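Probable ATP-dependent kinase TDA10 (Saccharomyces cerevisiae, PDB 1ODF) is probably an ATP-dependent kinase of the GLYK family, of unknown specificity. Local coordinates at residues L106-E109 / V110-I114. Sequence-based numbering, arbitrary orientation.
Sequences LLQE and VLNTI. With GOL (glycerol), chain F.
E109 O accepts two bonds from T113, one from its backbone N at 2.8 Å, nearly in line with the carbonyl, and one from its hydroxyl OG1 at 3.2 Å, 43° out of the carbonyl plane. The threonine chi1 of -61° sets OG1 beside its own backbone N, turned back to the preceding turn. The carbonyls of L106, L107 and Q108 receive the amides of V110, L111 and N112, four residues on; the N112 N to Q108 O bond measures 2.9 Å. N112 ND2 lies 3.0 Å from Q108 O, but the poor angle rules out a bond; ND2 touches Q108 CG at 3.6 Å, and their side-chain amide planes are 19° apart. Both amide oxygens face the same glycerol, probably from the crystallisation liquor: its O2 donates to N112 OD1 at 3.0 Å and its O3, weakly, to Q108 OE1 at 3.3 Å. E201 and N199 bind it too. L106 CD2 meets V110 CG2 at 3.8 Å on the face toward strand 125-132; L107 CG touches L111 CD2, and both side chains reach L195 of helix 182-195. The i to i+4 bonding is that of a regular alpha-helix, here amphipathic helix 104-114, between helix 182-195 and strand 125-132.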
loop_
_atom_site.group_PDB
_atom_site.type_symbol
_atom_site.label_atom_id
_atom_site.label_comp_id
_atom_site.label_asym_id
_atom_site.label_seq_id
_atom_site.Cartn_x
_atom_site.Cartn_y
_atom_site.Cartn_z
ATOM N N LEU A 106 -15.698 1.341 5.209
ATOM C CA LEU A 106 -15.017 1.368 6.489
ATOM C C LEU A 106 -13.838 2.344 6.440
ATOM O O LEU A 106 -13.575 3.054 7.404
ATOM C CB LEU A 106 -14.516 -0.036 6.846
ATOM C CG LEU A 106 -14.386 -0.380 8.337
ATOM C CD1 LEU A 106 -13.665 -1.712 8.492
ATOM C CD2 LEU A 106 -13.624 0.708 9.071
ATOM N N LEU A 107 -13.131 2.381 5.314
ATOM C CA LEU A 107 -11.984 3.267 5.181
ATOM C C LEU A 107 -12.465 4.716 5.165
ATOM O O LEU A 107 -11.855 5.607 5.773
ATOM C CB LEU A 107 -11.227 2.946 3.894
ATOM C CG LEU A 107 -9.919 3.704 3.673
ATOM C CD1 LEU A 107 -8.966 3.423 4.832
ATOM C CD2 LEU A 107 -9.300 3.274 2.352
ATOM N N GLN A 108 -13.563 4.935 4.453
ATOM C CA GLN A 108 -14.178 6.246 4.350
ATOM C C GLN A 108 -14.489 6.767 5.762
ATOM O O GLN A 108 -14.137 7.891 6.114
ATOM C CB GLN A 108 -15.463 6.131 3.522
ATOM C CG GLN A 108 -16.362 7.368 3.494
ATOM C CD GLN A 108 -15.834 8.469 2.600
ATOM O OE1 GLN A 108 -14.809 9.087 2.896
ATOM N NE2 GLN A 108 -16.531 8.720 1.491
ATOM N N GLU A 109 -15.124 5.930 6.576
ATOM C CA GLU A 109 -15.480 6.320 7.937
ATOM C C GLU A 109 -14.266 6.691 8.775
ATOM O O GLU A 109 -14.260 7.722 9.449
ATOM C CB GLU A 109 -16.250 5.192 8.620
ATOM C CG GLU A 109 -17.563 4.860 7.941
ATOM C CD GLU A 109 -18.126 3.508 8.356
ATOM O OE1 GLU A 109 -19.128 3.076 7.741
ATOM O OE2 GLU A 109 -17.573 2.879 9.290
ATOM N N VAL A 110 -13.244 5.843 8.740
ATOM C CA VAL A 110 -12.024 6.090 9.497
ATOM C C VAL A 110 -11.410 7.447 9.112
ATOM O O VAL A 110 -11.046 8.245 9.982
ATOM C CB VAL A 110 -11.010 4.941 9.264
ATOM C CG1 VAL A 110 -9.625 5.339 9.744
ATOM C CG2 VAL A 110 -11.482 3.688 10.009
ATOM N N LEU A 111 -11.308 7.707 7.814
ATOM C CA LEU A 111 -10.762 8.969 7.339
ATOM C C LEU A 111 -11.611 10.111 7.880
ATOM O O LEU A 111 -11.080 11.120 8.359
ATOM C CB LEU A 111 -10.751 9.006 5.808
ATOM C CG LEU A 111 -9.438 8.727 5.069
ATOM C CD1 LEU A 111 -8.354 8.282 6.023
ATOM C CD2 LEU A 111 -9.678 7.662 4.010
ATOM N N ASN A 112 -12.931 9.940 7.797
ATOM C CA ASN A 112 -13.875 10.944 8.285
ATOM C C ASN A 112 -13.595 11.271 9.736
ATOM O O ASN A 112 -13.467 12.438 10.108
ATOM C CB ASN A 112 -15.325 10.448 8.179
ATOM C CG ASN A 112 -15.824 10.405 6.754
ATOM O OD1 ASN A 112 -15.445 11.238 5.928
ATOM N ND2 ASN A 112 -16.693 9.441 6.457
ATOM N N THR A 113 -13.517 10.229 10.550
ATOM C CA THR A 113 -13.255 10.382 11.971
ATOM C C THR A 113 -11.922 11.090 12.213
ATOM O O THR A 113 -11.829 11.986 13.055
ATOM C CB THR A 113 -13.241 9.005 12.676
ATOM O OG1 THR A 113 -14.527 8.381 12.531
ATOM C CG2 THR A 113 -12.919 9.161 14.156
ATOM N N ILE A 114 -10.893 10.698 11.466
ATOM C CA ILE A 114 -9.580 11.306 11.621
ATOM C C ILE A 114 -9.599 12.796 11.306
ATOM O O ILE A 114 -9.065 13.596 12.070
ATOM C CB ILE A 114 -8.539 10.587 10.746
ATOM C CG1 ILE A 114 -8.286 9.199 11.329
ATOM C CG2 ILE A 114 -7.244 11.386 10.675
ATOM C CD1 ILE A 114 -7.271 8.412 10.583
HETATM C C1 GOL F . -12.103 13.657 3.544
HETATM O O1 GOL F . -10.524 13.915 3.702
HETATM C C2 GOL F . -12.760 12.469 3.860
HETATM O O2 GOL F . -12.678 12.208 5.174
HETATM C C3 GOL F . -13.232 11.981 2.857
HETATM O O3 GOL F . -13.621 11.787 1.352
#